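Local coordinates for protein acetaldehyde dehydrogenase (Acetylating) (Geobacillus thermoglucosidasius, PDB 5J78) that probably catalyses the reversible oxidation of acetaldehyde to acetyl-CoA, using coenzyme A and NAD+, at residues F86-V89 against E90-T93; K404-E407 against A408-D412; N454-V457 against T458-F461. All coordinates share one frame; numbering follows the deposited sequence.

Contact 1 of 3, residues F86-V89 against E90-T93. With ACT (acetate ion), chain I.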
loop_
_atom_site.group_PDB
_atom_site.type_symbol
_atom_site.label_atom_id
_atom_site.label_comp_id
_atom_site.label_asym_id
_atom_site.label_seq_id
_atom_site.Cartn_x
_atom_site.Cartn_y
_atom_site.Cartn_z
ATOM N N PHE A 86 -10.399 32.383 -11.063
ATOM C CA PHE A 86 -9.476 33.081 -10.158
ATOM C C PHE A 86 -8.868 34.310 -10.797
ATOM O O PHE A 86 -8.471 34.279 -11.961
ATOM C CB PHE A 86 -8.308 32.165 -9.714
ATOM C CG PHE A 86 -8.727 30.868 -9.069
ATOM C CD1 PHE A 86 -9.929 30.755 -8.395
ATOM C CD2 PHE A 86 -7.891 29.752 -9.134
ATOM C CE1 PHE A 86 -10.290 29.572 -7.799
ATOM C CE2 PHE A 86 -8.261 28.549 -8.542
ATOM C CZ PHE A 86 -9.450 28.454 -7.886
ATOM N N GLY A 87 -8.728 35.372 -10.008
ATOM C CA GLY A 87 -7.934 36.511 -10.421
ATOM C C GLY A 87 -8.551 37.378 -11.515
ATOM O O GLY A 87 -9.758 37.345 -11.729
ATOM N N ASN A 88 -7.708 38.154 -12.202
ATOM C CA ASN A 88 -8.139 39.057 -13.276
ATOM C C ASN A 88 -7.097 39.113 -14.379
ATOM O O ASN A 88 -5.925 38.845 -14.136
ATOM C CB ASN A 88 -8.387 40.463 -12.739
ATOM C CG ASN A 88 -7.130 41.104 -12.198
ATOM O OD1 ASN A 88 -6.224 41.447 -12.957
ATOM N ND2 ASN A 88 -7.058 41.260 -10.883
ATOM N N VAL A 89 -7.521 39.497 -15.581
ATOM C CA VAL A 89 -6.703 39.339 -16.774
ATOM C C VAL A 89 -5.467 40.250 -16.823
ATOM O O VAL A 89 -4.434 39.851 -17.318
ATOM C CB VAL A 89 -7.543 39.568 -18.033
ATOM C CG1 VAL A 89 -6.709 39.327 -19.309
ATOM C CG2 VAL A 89 -8.719 38.620 -18.028
ATOM N N GLU A 90 -5.600 41.465 -16.311
ATOM C CA GLU A 90 -4.491 42.413 -16.243
ATOM C C GLU A 90 -3.309 41.825 -15.446
ATOM O O GLU A 90 -2.159 41.777 -15.912
ATOM C CB GLU A 90 -4.993 43.720 -15.602
ATOM C CG GLU A 90 -4.115 44.949 -15.809
ATOM C CD GLU A 90 -4.805 46.243 -15.374
ATOM O OE1 GLU A 90 -6.053 46.266 -15.261
ATOM O OE2 GLU A 90 -4.093 47.241 -15.141
ATOM N N ASP A 91 -3.610 41.354 -14.248
ATOM C CA ASP A 91 -2.582 40.871 -13.334
ATOM C C ASP A 91 -2.044 39.525 -13.847
ATOM O O ASP A 91 -0.834 39.296 -13.824
ATOM C CB ASP A 91 -3.141 40.785 -11.910
ATOM C CG ASP A 91 -3.501 42.178 -11.331
ATOM O OD1 ASP A 91 -3.118 43.198 -11.949
ATOM O OD2 ASP A 91 -4.144 42.260 -10.256
ATOM N N LYS A 92 -2.905 38.669 -14.390
ATOM C CA LYS A 92 -2.417 37.392 -14.924
ATOM C C LYS A 92 -1.492 37.641 -16.108
ATOM O O LYS A 92 -0.516 36.890 -16.309
ATOM C CB LYS A 92 -3.562 36.462 -15.311
ATOM C CG LYS A 92 -4.222 35.782 -14.092
ATOM C CD LYS A 92 -4.888 34.459 -14.451
ATOM C CE LYS A 92 -5.700 33.852 -13.322
ATOM N NZ LYS A 92 -4.895 33.394 -12.171
ATOM N N THR A 93 -1.753 38.713 -16.859
ATOM C CA THR A 93 -0.925 39.045 -18.020
ATOM C C THR A 93 0.470 39.456 -17.525
ATOM O O THR A 93 1.485 39.049 -18.085
ATOM C CB THR A 93 -1.560 40.182 -18.900
ATOM O OG1 THR A 93 -2.812 39.738 -19.456
ATOM C CG2 THR A 93 -0.646 40.541 -20.055
HETATM C C ACT I . -1.375 32.789 -14.273
HETATM O O ACT I . -2.065 32.902 -13.243
HETATM O OXT ACT I . -0.444 32.000 -14.248
HETATM C CH3 ACT I . -1.625 33.619 -15.491
#
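Asn88 and Asp91 meet through both ends of the Asn88 amide. OD1 of Asn88 accepts from Asp91 N at 2.9 Å, in a nearly straight bond (165°). ND2 of Asn88 donates to Asp91 OD2 at 3.1 Å. OD2 lies close to the amide plane, while ND2 comes from above the carboxylate plane; the two flat groups are turned 66° apart. A chi1 of 64° sets CG of Asn88 between its backbone N and carbonyl carbon and folds the amide over the first helical turn. With an alanine here, the backbone N-H of Asp91 would probably lose its capping acceptor and the Asp91 carboxylate one of its donors.

Backbone bonds continue the turn, joined by one side-chain hydroxyl. Lys92 N donates to Asn88 O at 3.0 Å. Val89 O takes two donors from opposite faces of its plane: Thr93 N at 2.9 Å and Thr93 OG1 at 2.7 Å.

The charged side chains find partners beyond the turn. Lys92 passes beside the loop, with CE 3.1 Å from Phe86 O. Lys92 NZ donates to the acetate O at 3.1 Å and forms a salt bridge with Asp268. Asp268 N also donates to Asp91 OD2. Glu90 pairs with Lys476 of the second subunit.

The arrangement is a helix N-cap: Asn88 sits just before helix 89-107 and caps its first turn, which is tied to Asp268.

Contact 2 of 3, residues K404-E407 against A408-D412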
loop_
_atom_site.group_PDB
_atom_site.type_symbol
_atom_site.label_atom_id
_atom_site.label_comp_id
_atom_site.label_asym_id
_atom_site.label_seq_id
_atom_site.Cartn_x
_atom_site.Cartn_y
_atom_site.Cartn_z
ATOM N N LYS A 404 18.665 48.555 12.649
ATOM C CA LYS A 404 18.992 47.641 13.736
ATOM C C LYS A 404 17.787 46.795 14.084
ATOM O O LYS A 404 17.922 45.623 14.431
ATOM C CB LYS A 404 19.500 48.405 14.967
ATOM C CG LYS A 404 20.895 49.045 14.774
ATOM C CD LYS A 404 21.999 48.024 14.390
ATOM C CE LYS A 404 23.289 48.700 13.920
ATOM N NZ LYS A 404 23.757 48.160 12.608
ATOM N N VAL A 405 16.607 47.389 13.976
ATOM C CA VAL A 405 15.365 46.644 14.134
ATOM C C VAL A 405 15.218 45.579 13.033
ATOM O O VAL A 405 14.847 44.425 13.305
ATOM C CB VAL A 405 14.165 47.588 14.115
ATOM C CG1 VAL A 405 12.860 46.799 14.232
ATOM C CG2 VAL A 405 14.307 48.609 15.265
ATOM N N ILE A 406 15.514 45.977 11.801
ATOM C CA ILE A 406 15.470 45.067 10.667
ATOM C C ILE A 406 16.381 43.869 10.933
ATOM O O ILE A 406 15.942 42.726 10.882
ATOM C CB ILE A 406 15.898 45.770 9.373
ATOM C CG1 ILE A 406 14.859 46.818 8.965
ATOM C CG2 ILE A 406 16.041 44.768 8.246
ATOM C CD1 ILE A 406 15.340 47.739 7.835
ATOM N N GLU A 407 17.643 44.151 11.239
ATOM C CA GLU A 407 18.616 43.114 11.577
ATOM C C GLU A 407 18.138 42.208 12.706
ATOM O O GLU A 407 18.240 40.984 12.620
ATOM C CB GLU A 407 19.952 43.762 11.947
ATOM C CG GLU A 407 20.774 44.162 10.718
ATOM C CD GLU A 407 21.939 45.096 11.038
ATOM O OE1 GLU A 407 22.227 45.316 12.235
ATOM O OE2 GLU A 407 22.567 45.609 10.083
ATOM N N ALA A 408 17.598 42.799 13.761
ATOM C CA ALA A 408 17.097 42.024 14.906
ATOM C C ALA A 408 15.833 41.197 14.605
ATOM O O ALA A 408 15.660 40.076 15.117
ATOM C CB ALA A 408 16.824 42.969 16.070
ATOM N N TYR A 409 14.943 41.748 13.787
ATOM C CA TYR A 409 13.662 41.092 13.507
ATOM C C TYR A 409 13.847 39.902 12.556
ATOM O O TYR A 409 13.223 38.853 12.725
ATOM C CB TYR A 409 12.660 42.090 12.899
ATOM C CG TYR A 409 11.299 41.483 12.632
ATOM C CD1 TYR A 409 10.461 41.143 13.675
ATOM C CD2 TYR A 409 10.857 41.240 11.339
ATOM C CE1 TYR A 409 9.221 40.578 13.447
ATOM C CE2 TYR A 409 9.597 40.688 11.102
ATOM C CZ TYR A 409 8.784 40.366 12.165
ATOM O OH TYR A 409 7.544 39.797 11.956
ATOM N N THR A 410 14.726 40.081 11.575
ATOM C CA THR A 410 14.860 39.147 10.471
ATOM C C THR A 410 15.729 37.913 10.771
ATOM O O THR A 410 15.518 36.865 10.166
ATOM C CB THR A 410 15.443 39.850 9.223
ATOM O OG1 THR A 410 16.702 40.462 9.543
ATOM C CG2 THR A 410 14.466 40.908 8.689
ATOM N N ILE A 411 16.676 38.016 11.700
ATOM C CA ILE A 411 17.705 36.977 11.842
ATOM C C ILE A 411 17.120 35.582 12.149
ATOM O O ILE A 411 17.627 34.581 11.641
ATOM C CB ILE A 411 18.747 37.349 12.927
ATOM C CG1 ILE A 411 19.880 36.294 12.992
ATOM C CG2 ILE A 411 18.075 37.487 14.299
ATOM C CD1 ILE A 411 20.765 36.221 11.752
ATOM N N ASP A 412 16.043 35.514 12.931
ATOM C CA ASP A 412 15.499 34.223 13.373
ATOM C C ASP A 412 14.154 33.812 12.757
ATOM O O ASP A 412 13.459 32.952 13.302
ATOM C CB ASP A 412 15.360 34.221 14.898
ATOM C CG ASP A 412 14.355 35.258 15.401
ATOM O OD1 ASP A 412 13.919 36.114 14.599
ATOM O OD2 ASP A 412 14.013 35.229 16.605
#
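Ile406 O is gripped by Thr410 through two bonds. Thr410 OG1 donates to Ile406 O at 2.7 Å, from above the carbonyl plane. Thr410 N donates to Ile406 O at 3.0 Å, roughly in line with the C=O bond. Tyr409 N adds a weak third bond. Thr410 has chi1 of 56°, which places OG1 between its backbone N and carbonyl carbon and turns the hydroxyl back onto the preceding turn. CG2 of Thr410 packs 3.2 Å from Ile406 O and lies alongside CG2 of Ile406. Both side chains point the same way, and pack on strand 415-420 and on the second subunit.

Tyr409 N donates to Val405 O at 2.7 Å, and Ala408 N to Lys404 O at 2.9 Å. The Tyr409 ring leads off toward helix 376-388 and strand 395-399.

On the outer side, Lys404 NZ forms a salt bridge with Glu407 OE1 at 3.3 Å. The lysine meets the syn side of the carboxylate, one turn away. Arg118 of the second subunit makes a long, weak ion pair with the other oxygen of Glu407.

The chemistry implies a helix whose buried threonine hydroxyl is satisfied by its own backbone, so an otherwise apolar face can pack against the sheet and the neighbouring subunit.

Contact 3 of 3, residues N454-V457 against T458-F461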
loop_
_atom_site.group_PDB
_atom_site.type_symbol
_atom_site.label_atom_id
_atom_site.label_comp_id
_atom_site.label_asym_id
_atom_site.label_seq_id
_atom_site.Cartn_x
_atom_site.Cartn_y
_atom_site.Cartn_z
ATOM N N ASN A 454 14.568 29.669 -4.370
ATOM C CA ASN A 454 13.734 29.859 -5.539
ATOM C C ASN A 454 14.329 28.938 -6.602
ATOM O O ASN A 454 15.491 29.091 -6.995
ATOM C CB ASN A 454 13.721 31.328 -6.004
ATOM C CG ASN A 454 12.860 32.225 -5.124
ATOM O OD1 ASN A 454 12.672 31.952 -3.945
ATOM N ND2 ASN A 454 12.318 33.301 -5.711
ATOM N N VAL A 455 13.540 27.963 -7.040
ATOM C CA VAL A 455 13.990 26.984 -8.009
ATOM C C VAL A 455 14.202 27.641 -9.359
ATOM O O VAL A 455 13.378 28.442 -9.797
ATOM C CB VAL A 455 12.978 25.824 -8.140
ATOM C CG1 VAL A 455 13.369 24.869 -9.278
ATOM C CG2 VAL A 455 12.871 25.083 -6.812
ATOM N N THR A 456 15.299 27.273 -10.015
ATOM C CA THR A 456 15.711 27.922 -11.247
ATOM C C THR A 456 16.550 26.917 -12.062
ATOM O O THR A 456 16.555 25.707 -11.757
ATOM C CB THR A 456 16.468 29.267 -10.947
ATOM O OG1 THR A 456 16.854 29.899 -12.168
ATOM C CG2 THR A 456 17.704 29.049 -10.084
ATOM N N VAL A 457 17.203 27.377 -13.127
ATOM C CA VAL A 457 17.864 26.453 -14.074
ATOM C C VAL A 457 18.984 25.560 -13.448
ATOM O O VAL A 457 19.202 24.424 -13.880
ATOM C CB VAL A 457 18.453 27.246 -15.264
ATOM C CG1 VAL A 457 19.582 28.168 -14.811
ATOM C CG2 VAL A 457 18.915 26.321 -16.371
ATOM N N THR A 458 19.660 26.059 -12.421
ATOM C CA THR A 458 20.746 25.328 -11.805
ATOM C C THR A 458 20.229 24.128 -11.003
ATOM O O THR A 458 21.001 23.244 -10.646
ATOM C CB THR A 458 21.582 26.238 -10.913
ATOM O OG1 THR A 458 20.749 26.868 -9.924
ATOM C CG2 THR A 458 22.240 27.314 -11.768
ATOM N N HIS A 459 18.925 24.078 -10.743
ATOM C CA HIS A 459 18.342 22.916 -10.069
ATOM C C HIS A 459 18.023 21.781 -11.050
ATOM O O HIS A 459 17.712 20.659 -10.623
ATOM C CB HIS A 459 17.085 23.328 -9.286
ATOM C CG HIS A 459 17.373 24.292 -8.177
ATOM N ND1 HIS A 459 17.183 25.652 -8.304
ATOM C CD2 HIS A 459 17.903 24.099 -6.944
ATOM C CE1 HIS A 459 17.554 26.253 -7.189
ATOM N NE2 HIS A 459 17.988 25.334 -6.343
ATOM N N LEU A 460 18.137 22.055 -12.350
ATOM C CA LEU A 460 17.787 21.061 -13.367
ATOM C C LEU A 460 18.952 20.536 -14.217
ATOM O O LEU A 460 18.720 19.957 -15.277
ATOM C CB LEU A 460 16.704 21.645 -14.287
ATOM C CG LEU A 460 15.415 21.998 -13.555
ATOM C CD1 LEU A 460 14.370 22.511 -14.556
ATOM C CD2 LEU A 460 14.861 20.825 -12.777
ATOM N N PHE A 461 20.191 20.723 -13.765
ATOM C CA PHE A 461 21.294 19.908 -14.263
ATOM C C PHE A 461 22.215 19.550 -13.114
ATOM O O PHE A 461 22.364 20.300 -12.152
ATOM C CB PHE A 461 22.083 20.580 -15.400
ATOM C CG PHE A 461 22.726 21.910 -15.034
ATOM C CD1 PHE A 461 22.010 23.098 -15.100
ATOM C CD2 PHE A 461 24.059 21.973 -14.667
ATOM C CE1 PHE A 461 22.622 24.334 -14.766
ATOM C CE2 PHE A 461 24.666 23.188 -14.344
ATOM C CZ PHE A 461 23.953 24.362 -14.384
#
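This is a local turn contact in the long loop that leads into strand 461-468. It is mostly buried, and it carries a short 3-10 turn whose start is tied down by a histidine.

Two backbone bonds shape the turn. His459 N donates to Thr456 O at 3.0 Å, and Leu460 N donates to Val457 O at 3.0 Å. Both donors lie well above the plane of the carbonyl they meet, as suits the tight three-residue spacing. The ring carbon CD1 of Phe461 lies 3.3 Å from Val457 O, the oxygen that Leu460 N also meets.

The imidazole of His459 adds a side-chain bond. His459 ND1 accepts from Thr456 N at 3.0 Å, with an N-H...N angle of 155°. The amide N approaches the ring edge, tilted 18° from the ring plane. With chi1 at -64°, CG is anti to the carbonyl carbon of His459, and the ring reaches back over the chain before the turn. CE1 of His459 comes within 3.5 Å of Asn454 O. The methyl CG1 of Val455 touches ND1 and CB of His459, while Thr458 OG1 lies over one ring face, off toward the rim. On its other nitrogen, NE2, the ring is bonded to Asp453, and it also meets the ring of Tyr237.

Apolar side chains pack the turn against two helices. Val457 packs on helices 89-107 and 143-156, and Leu460 packs on the latter.

Since ND1 accepts a hydrogen bond from a backbone N-H, the bond from NE2 to Asp453 is consistent with a proton on NE2. The imidazole thus probably keeps one tautomer and a fixed rotation, pinned between two points of the same loop.

In the fold
From the N terminus, contact 1 comes first. It closes the short loop between helices 55-84 and 89-107. Contact 2 follows on helix 403-410, the crossover between strands 395-399 and 415-420 of the parallel sheet. Contact 3 comes last and turns the loop into strand 461-468. The three lie in series; none nests in or crosses another. Their nearest atoms stay about 15 Å or more apart. Helix 89-107 begins in contact 1, and its far end meets contact 3 through Ile107. Contacts 1 and 2 both touch the second subunit. Strand 461-468 of the second subunit, the counterpart of the strand that contact 3 leads into, packs on helix 403-410.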